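Local coordinates for sulfite dehydrogenase (Paracoccus pantotrophus, PDB 2XTS), which oxidises protein-bound sulfane sulfur as a molybdenum-cofactor and heme enzyme of the bacterial Sox system, passing electrons to its cytochrome subunit, at residues Ala60-Thr64 against Leu324-His328; Lys265-Pro271 against Val285-Trp291. All blocks are in the same frame, centred on the assembly; numbering follows the deposited sequence. Where two conformers were deposited one is given.

Contact 1. Residues Ala60-Thr64 against Leu324-His328; sequences ALEGT and LTRFH
Arg326 reaches out from strand 325-333 of the dimerisation domain, an immunoglobulin-like (E-set) beta fold, and meets the loop 60-64 with its guanidinium group. Its CG is anti to the backbone N (chi1 178°), and bends at chi2 and chi3 turn the group side-on to Gly63 O. Gly63 O lies in the guanidinium plane and accepts hydrogen bonds from Arg326 NE at 2.8 Å and Arg326 NH2 at 2.9 Å. Glu62 crosses Arg326 at about a right angle. Glu62 OE2 stands over one guanidinium face, 3.3 Å from Arg326 NE, so this salt bridge rests on charge alone; the same oxygen accepts the Gly63 N-H through its anti lone pair. Glu62 OE1 is hydrogen-bonded to Ser287 OG and salt-bridged to Arg111 of the second subunit, while Arg326 NH1 hydrogen-bonds Ser287 OG and Thr269 OG1. Replacing Arg326 by an alanine would probably deprive Gly63 O of these two donors and the buried Glu62 carboxylate of one of its balancing charges. Farther along, the Thr64 methyl CG2 packs 3.4 Å from Leu324 O, whereas its OG1 bonds Glu147 of the second subunit. A water donates to Leu61 O and accepts from Arg326 NH2, both at 2.7 Å.

Contact 2. Residues Lys265-Pro271 against Val285-Trp291; sequences KSVITSP and VISGLAW
Lys265 lies alongside the indole of Trp291, both side chains pointing the same way from paired strands. Lys265 CB sits over one face of the Trp291 indole, 4.1 Å from the centroid of the five-membered ring, a CH-pi contact offset toward the rim. With CG anti to the backbone N (chi1 -169°) and the rest extended, the side chain runs on past the six-membered ring: CG approaches CZ2, Lys265 CD comes to 3.5 Å from the same Trp291 CZ2, and CE still brushes it. NZ passes beyond the indole to a salt bridge with Glu119, and it also bonds the carbonyl of Asn370. Glu119 accepts from Trp291 NE1 as well, so one carboxylate ties down the ends of both side chains. At another edge of the indole, CZ3 meets Val267 CG1.

The two strands form a beta hairpin at one end of the antiparallel sheet of the dimerisation domain. Lys265 with Trp291 and Val267 with Leu289 are hydrogen-bonded pairs, each closed by two reciprocal backbone bonds. Between them Ser266 faces Ala290, a non-hydrogen-bonded pair with CB atoms 3.9 Å apart. Ile268 next faces Gly288, where any beta carbon would run into Val267 O and Ile268 CA. A classic beta bulge follows: Thr269 and Ser270 both face Ser287, whose O accepts from Thr269 N at 2.8 Å and from Ser270 N at 3.2 Å. The register therefore slips by one residue, and Ser287 N returns a bond to Ser270 O. Across the bulge, Ile268 CG2, just before it, packs obliquely against Ile286 CG2 at 3.8 Å. Beyond the bulge, Pro271, which follows a cis peptide bond, sets its CD 4.2 Å from Ile286 CG1.

Overall arrangement
Both contacts are largely buried and meet in the same sheet, their centres about 7 Å apart, because strands 325-333 and 282-291 are neighbours in it. Contact 2 is local: a hairpin held by regular backbone bonding and apolar packing. Contact 1 instead joins residues far apart in sequence, bringing a loop from the N-terminal part of the chain onto the sheet largely through charged and polar side chains. They share a polar junction, where Glu62 OE1 lies 2.8 Å from Ser287 OG, while backbone bonding between Thr325 and Ala290 links the strands. The second subunit reaches both, through a salt bridge, hydrogen bonds and packing at contact 1, but through packing at contact 2.

Contact 1. Residues Ala60-Thr64 against Leu324-His328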
ATOM      1  N   ALA A  60      13.445   3.859  -6.478  1.00  7.34           N
ATOM      2  CA  ALA A  60      12.496   4.954  -6.722  1.00  7.93           C
ATOM      3  C   ALA A  60      11.460   5.107  -5.634  1.00  8.24           C
ATOM      4  O   ALA A  60      10.781   6.117  -5.582  1.00  9.76           O
ATOM      5  CB  ALA A  60      11.800   4.762  -8.064  1.00  8.99           C
ATOM      6  N   LEU A  61      11.337   4.117  -4.771  1.00  7.95           N
ATOM      7  CA  LEU A  61      10.351   4.129  -3.711  1.00  7.83           C
ATOM      8  C   LEU A  61      10.838   4.930  -2.511  1.00  8.41           C
ATOM      9  O   LEU A  61      12.013   5.166  -2.348  1.00 10.58           O
ATOM     10  CB  LEU A  61       9.977   2.708  -3.306  1.00  8.61           C
ATOM     11  CG  LEU A  61       9.415   1.819  -4.406  1.00  8.61           C
ATOM     12  CD1 LEU A  61       9.251   0.397  -3.906  1.00 10.55           C
ATOM     13  CD2 LEU A  61       8.120   2.325  -5.046  1.00  9.55           C
ATOM     14  N   GLU A  62       9.907   5.314  -1.652  1.00  8.04           N
ATOM     15  CA  GLU A  62      10.203   5.924  -0.356  1.00  7.93           C
ATOM     16  C   GLU A  62       9.368   5.229   0.720  1.00  7.61           C
ATOM     17  O   GLU A  62       8.596   4.298   0.441  1.00  8.79           O
ATOM     18  CB  GLU A  62       9.988   7.458  -0.367  1.00  8.25           C
ATOM     19  CG  GLU A  62      11.272   8.264  -0.357  1.00  9.82           C
ATOM     20  CD  GLU A  62      11.988   8.310   0.962  1.00  8.88           C
ATOM     21  OE1 GLU A  62      13.053   8.961   1.007  1.00  9.54           O
ATOM     22  OE2 GLU A  62      11.529   7.714   1.955  1.00  9.24           O
ATOM     23  N   GLY A  63       9.558   5.631   1.956  1.00  7.70           N
ATOM     24  CA  GLY A  63       8.791   5.042   3.032  1.00  7.71           C
ATOM     25  C   GLY A  63       9.148   3.586   3.206  1.00  7.96           C
ATOM     26  O   GLY A  63      10.324   3.211   3.061  1.00  8.33           O
ATOM     27  N   THR A  64       8.154   2.787   3.576  1.00  7.86           N
ATOM     28  CA  THR A  64       8.352   1.379   3.854  1.00  7.68           C
ATOM     29  C   THR A  64       7.365   0.424   3.167  1.00  7.43           C
ATOM     30  O   THR A  64       7.710  -0.757   2.976  1.00  8.49           O
ATOM     31  CB  THR A  64       8.356   1.068   5.361  1.00  7.58           C
ATOM     32  OG1 THR A  64       7.030   1.170   5.888  1.00 10.47           O
ATOM     33  CG2 THR A  64       9.345   1.944   6.127  1.00 10.12           C
ATOM     34  N   LEU A 324      10.713  -3.647   6.923  1.00  7.15           N
ATOM     35  CA  LEU A 324      11.510  -2.583   6.345  1.00  7.22           C
ATOM     36  C   LEU A 324      11.390  -1.318   7.159  1.00  6.98           C
ATOM     37  O   LEU A 324      10.331  -0.966   7.679  1.00  7.38           O
ATOM     38  CB  LEU A 324      11.125  -2.279   4.894  1.00  7.18           C
ATOM     39  CG  LEU A 324      11.462  -3.309   3.822  1.00  7.23           C
ATOM     40  CD1 LEU A 324      11.072  -2.758   2.446  1.00  9.90           C
ATOM     41  CD2 LEU A 324      12.918  -3.633   3.840  1.00  9.56           C
ATOM     42  N   THR A 325      12.512  -0.616   7.237  1.00  7.10           N
ATOM     43  CA  THR A 325      12.681   0.595   8.020  1.00  7.54           C
ATOM     44  C   THR A 325      13.401   1.620   7.156  1.00  7.79           C
ATOM     45  O   THR A 325      14.436   1.319   6.565  1.00  8.04           O
ATOM     46  CB  THR A 325      13.490   0.250   9.288  1.00  8.70           C
ATOM     47  OG1 THR A 325      12.853  -0.849   9.952  1.00  9.65           O
ATOM     48  CG2 THR A 325      13.621   1.436  10.240  1.00  9.70           C
ATOM     49  N   ARG A 326      12.854   2.827   7.091  1.00  7.18           N
ATOM     50  CA  ARG A 326      13.407   3.898   6.273  1.00  6.46           C
ATOM     51  C   ARG A 326      14.357   4.734   7.085  1.00  6.58           C
ATOM     52  O   ARG A 326      14.043   5.085   8.204  1.00  8.20           O
ATOM     53  CB  ARG A 326      12.266   4.765   5.771  1.00  7.16           C
ATOM     54  CG  ARG A 326      12.680   5.976   4.929  1.00  6.62           C
ATOM     55  CD  ARG A 326      13.442   5.668   3.636  1.00  6.86           C
ATOM     56  NE  ARG A 326      12.694   4.742   2.785  1.00  6.82           N
ATOM     57  CZ  ARG A 326      13.098   4.302   1.600  1.00  7.32           C
ATOM     58  NH1 ARG A 326      14.262   4.677   1.089  1.00  7.98           N
ATOM     59  NH2 ARG A 326      12.359   3.426   0.940  1.00  7.84           N
ATOM     60  N   PHE A 327      15.523   5.043   6.522  1.00  6.83           N
ATOM     61  CA  PHE A 327      16.465   5.978   7.148  1.00  6.91           C
ATOM     62  C   PHE A 327      16.847   7.092   6.208  1.00  7.07           C
ATOM     63  O   PHE A 327      16.800   6.948   4.982  1.00  7.71           O
ATOM     64  CB  PHE A 327      17.745   5.279   7.672  1.00  7.16           C
ATOM     65  CG  PHE A 327      18.641   4.706   6.597  1.00  7.31           C
ATOM     66  CD1 PHE A 327      19.650   5.473   6.023  1.00  8.55           C
ATOM     67  CD2 PHE A 327      18.491   3.395   6.171  1.00  7.56           C
ATOM     68  CE1 PHE A 327      20.468   4.937   5.036  1.00  8.60           C
ATOM     69  CE2 PHE A 327      19.321   2.852   5.183  1.00  7.90           C
ATOM     70  CZ  PHE A 327      20.299   3.616   4.620  1.00  9.09           C
ATOM     71  N   HIS A 328      17.232   8.222   6.803  1.00  7.67           N
ATOM     72  CA  HIS A 328      17.668   9.393   6.058  1.00  7.45           C
ATOM     73  C   HIS A 328      18.867  10.040   6.712  1.00  8.05           C
ATOM     74  O   HIS A 328      18.989  10.057   7.935  1.00  8.85           O
ATOM     75  CB  HIS A 328      16.598  10.471   5.982  1.00  8.10           C
ATOM     76  CG  HIS A 328      15.387  10.073   5.208  1.00  8.17           C
ATOM     77  ND1 HIS A 328      15.332  10.009   3.832  1.00 11.22           N
ATOM     78  CD2 HIS A 328      14.151   9.746   5.646  1.00  7.76           C
ATOM     79  CE1 HIS A 328      14.120   9.619   3.463  1.00  6.56           C
ATOM     80  NE2 HIS A 328      13.388   9.451   4.546  1.00 11.42           N
TER
HETATM   81  O   HOH W   1      13.291   2.887  -1.514  1.00 14.41           O

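Contact 2. Residues Lys265-Pro271 against Val285-Trp291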
ATOM      1  N   LYS A 265      20.381  -5.991   7.552  1.00  6.90           N
ATOM      2  CA  LYS A 265      20.830  -5.585   6.256  1.00  6.72           C
ATOM      3  C   LYS A 265      20.347  -4.165   5.981  1.00  5.94           C
ATOM      4  O   LYS A 265      19.390  -3.695   6.571  1.00  6.59           O
ATOM      5  CB  LYS A 265      20.243  -6.559   5.228  1.00  7.13           C
ATOM      6  CG  LYS A 265      20.795  -6.467   3.839  1.00  6.90           C
ATOM      7  CD  LYS A 265      20.386  -7.692   3.041  1.00  7.54           C
ATOM      8  CE  LYS A 265      20.728  -7.583   1.581  1.00  8.86           C
ATOM      9  NZ  LYS A 265      20.468  -8.855   0.841  1.00  8.53           N
ATOM     10  N   SER A 266      20.992  -3.502   5.044  1.00  6.17           N
ATOM     11  CA  SER A 266      20.583  -2.173   4.614  1.00  6.99           C
ATOM     12  C   SER A 266      21.112  -1.861   3.250  1.00  6.72           C
ATOM     13  O   SER A 266      22.085  -2.451   2.785  1.00  7.31           O
ATOM     14  CB  SER A 266      21.073  -1.083   5.563  1.00  7.31           C
ATOM     15  OG  SER A 266      22.472  -0.899   5.489  1.00  8.20           O
ATOM     16  N   VAL A 267      20.508  -0.865   2.634  1.00  6.88           N
ATOM     17  CA  VAL A 267      20.986  -0.323   1.376  1.00  7.10           C
ATOM     18  C   VAL A 267      20.535   1.121   1.234  1.00  7.11           C
ATOM     19  O   VAL A 267      19.397   1.449   1.571  1.00  7.20           O
ATOM     20  CB  VAL A 267      20.546  -1.164   0.130  1.00  7.21           C
ATOM     21  CG1 VAL A 267      19.018  -1.234  -0.022  1.00  9.14           C
ATOM     22  CG2 VAL A 267      21.223  -0.643  -1.140  1.00  8.73           C
ATOM     23  N   ILE A 268      21.432   1.976   0.751  1.00  7.38           N
ATOM     24  CA  ILE A 268      21.109   3.330   0.330  1.00  7.12           C
ATOM     25  C   ILE A 268      20.423   3.259  -1.038  1.00  6.82           C
ATOM     26  O   ILE A 268      20.998   2.805  -2.019  1.00  7.20           O
ATOM     27  CB  ILE A 268      22.378   4.203   0.288  1.00  7.07           C
ATOM     28  CG1 ILE A 268      22.871   4.435   1.727  1.00  8.12           C
ATOM     29  CG2 ILE A 268      22.084   5.537  -0.387  1.00  7.67           C
ATOM     30  CD1 ILE A 268      24.317   4.976   1.830  1.00  9.86           C
ATOM     31  N   THR A 269      19.173   3.711  -1.094  1.00  6.74           N
ATOM     32  CA  THR A 269      18.402   3.681  -2.336  1.00  7.62           C
ATOM     33  C   THR A 269      18.601   4.928  -3.176  1.00  7.67           C
ATOM     34  O   THR A 269      18.404   4.880  -4.377  1.00  8.39           O
ATOM     35  CB  THR A 269      16.915   3.432  -2.038  1.00  7.23           C
ATOM     36  OG1 THR A 269      16.420   4.441  -1.152  1.00  8.90           O
ATOM     37  CG2 THR A 269      16.740   2.085  -1.349  1.00  8.59           C
ATOM     38  N   SER A 270      19.001   6.030  -2.547  1.00  8.05           N
ATOM     39  CA  SER A 270      19.414   7.191  -3.297  0.50  8.56           C
ATOM     40  C   SER A 270      20.360   8.050  -2.488  1.00  8.83           C
ATOM     41  O   SER A 270      20.190   8.225  -1.319  1.00  9.02           O
ATOM     42  CB  SER A 270      18.227   8.026  -3.737  0.50  8.82           C
ATOM     43  OG  SER A 270      17.707   8.750  -2.650  0.50  8.99           O
ATOM     44  N   PRO A 271      21.428   8.535  -3.145  1.00  9.44           N
ATOM     45  CA  PRO A 271      21.884   8.236  -4.506  1.00  9.77           C
ATOM     46  C   PRO A 271      22.172   6.750  -4.686  1.00  9.14           C
ATOM     47  O   PRO A 271      22.513   6.056  -3.731  1.00  9.90           O
ATOM     48  CB  PRO A 271      23.197   9.038  -4.637  1.00 10.68           C
ATOM     49  CG  PRO A 271      23.191  10.002  -3.560  1.00 10.37           C
ATOM     50  CD  PRO A 271      22.376   9.411  -2.442  1.00  9.81           C
ATOM     51  N   VAL A 285      19.726  14.592  -0.149  1.00  9.31           N
ATOM     52  CA  VAL A 285      19.112  13.584   0.710  1.00  8.66           C
ATOM     53  C   VAL A 285      19.721  12.212   0.424  1.00  8.71           C
ATOM     54  O   VAL A 285      19.740  11.745  -0.713  1.00 10.56           O
ATOM     55  CB  VAL A 285      17.590  13.519   0.474  1.00  9.57           C
ATOM     56  CG1 VAL A 285      16.988  12.323   1.249  1.00 10.24           C
ATOM     57  CG2 VAL A 285      16.928  14.875   0.859  1.00  9.61           C
ATOM     58  N   ILE A 286      20.267  11.589   1.457  1.00  8.24           N
ATOM     59  CA  ILE A 286      20.611  10.172   1.419  1.00  8.07           C
ATOM     60  C   ILE A 286      19.448   9.417   2.040  1.00  8.02           C
ATOM     61  O   ILE A 286      19.078   9.674   3.179  1.00  8.87           O
ATOM     62  CB  ILE A 286      21.942   9.855   2.158  1.00  8.81           C
ATOM     63  CG1 ILE A 286      23.081  10.651   1.478  1.00 10.02           C
ATOM     64  CG2 ILE A 286      22.159   8.350   2.217  1.00  9.39           C
ATOM     65  CD1 ILE A 286      24.419  10.481   2.119  1.00 11.45           C
ATOM     66  N   SER A 287      18.848   8.515   1.266  1.00  7.85           N
ATOM     67  CA  SER A 287      17.682   7.743   1.710  1.00  7.52           C
ATOM     68  C   SER A 287      17.997   6.263   1.578  1.00  6.84           C
ATOM     69  O   SER A 287      18.686   5.873   0.644  1.00  7.86           O
ATOM     70  CB  SER A 287      16.485   8.067   0.820  1.00  7.76           C
ATOM     71  OG  SER A 287      15.325   7.398   1.241  1.00  9.01           O
ATOM     72  N   GLY A 288      17.475   5.448   2.492  1.00  6.49           N
ATOM     73  CA  GLY A 288      17.599   4.027   2.293  1.00  6.79           C
ATOM     74  C   GLY A 288      16.733   3.195   3.188  1.00  6.52           C
ATOM     75  O   GLY A 288      15.925   3.698   3.972  1.00  6.64           O
ATOM     76  N   LEU A 289      16.927   1.884   3.034  1.00  6.09           N
ATOM     77  CA  LEU A 289      16.158   0.884   3.746  1.00  6.47           C
ATOM     78  C   LEU A 289      17.063   0.009   4.624  1.00  6.78           C
ATOM     79  O   LEU A 289      18.178  -0.321   4.243  1.00  7.41           O
ATOM     80  CB  LEU A 289      15.438  -0.044   2.768  1.00  7.15           C
ATOM     81  CG  LEU A 289      14.278   0.594   2.018  1.00  7.82           C
ATOM     82  CD1 LEU A 289      13.910  -0.243   0.798  1.00 10.28           C
ATOM     83  CD2 LEU A 289      13.119   0.803   2.977  1.00  9.21           C
ATOM     84  N   ALA A 290      16.568  -0.340   5.802  1.00  6.41           N
ATOM     85  CA  ALA A 290      17.247  -1.280   6.701  1.00  6.87           C
ATOM     86  C   ALA A 290      16.199  -2.254   7.229  1.00  7.06           C
ATOM     87  O   ALA A 290      15.022  -1.888   7.351  1.00  7.79           O
ATOM     88  CB  ALA A 290      17.905  -0.549   7.845  1.00  7.90           C
ATOM     89  N   TRP A 291      16.615  -3.471   7.562  1.00  6.62           N
ATOM     90  CA  TRP A 291      15.688  -4.485   8.020  1.00  6.63           C
ATOM     91  C   TRP A 291      16.468  -5.625   8.679  1.00  6.58           C
ATOM     92  O   TRP A 291      17.651  -5.795   8.415  1.00  7.69           O
ATOM     93  CB  TRP A 291      14.831  -5.012   6.863  1.00  6.88           C
ATOM     94  CG  TRP A 291      15.576  -5.663   5.737  1.00  6.07           C
ATOM     95  CD1 TRP A 291      15.747  -6.998   5.568  1.00  6.98           C
ATOM     96  CD2 TRP A 291      16.223  -5.036   4.614  1.00  5.75           C
ATOM     97  NE1 TRP A 291      16.445  -7.255   4.436  1.00  6.86           N
ATOM     98  CE2 TRP A 291      16.768  -6.073   3.833  1.00  6.91           C
ATOM     99  CE3 TRP A 291      16.411  -3.714   4.202  1.00  6.48           C
ATOM    100  CZ2 TRP A 291      17.450  -5.835   2.644  1.00  7.00           C
ATOM    101  CZ3 TRP A 291      17.090  -3.481   3.029  1.00  6.39           C
ATOM    102  CH2 TRP A 291      17.605  -4.538   2.262  1.00  7.95           C
TER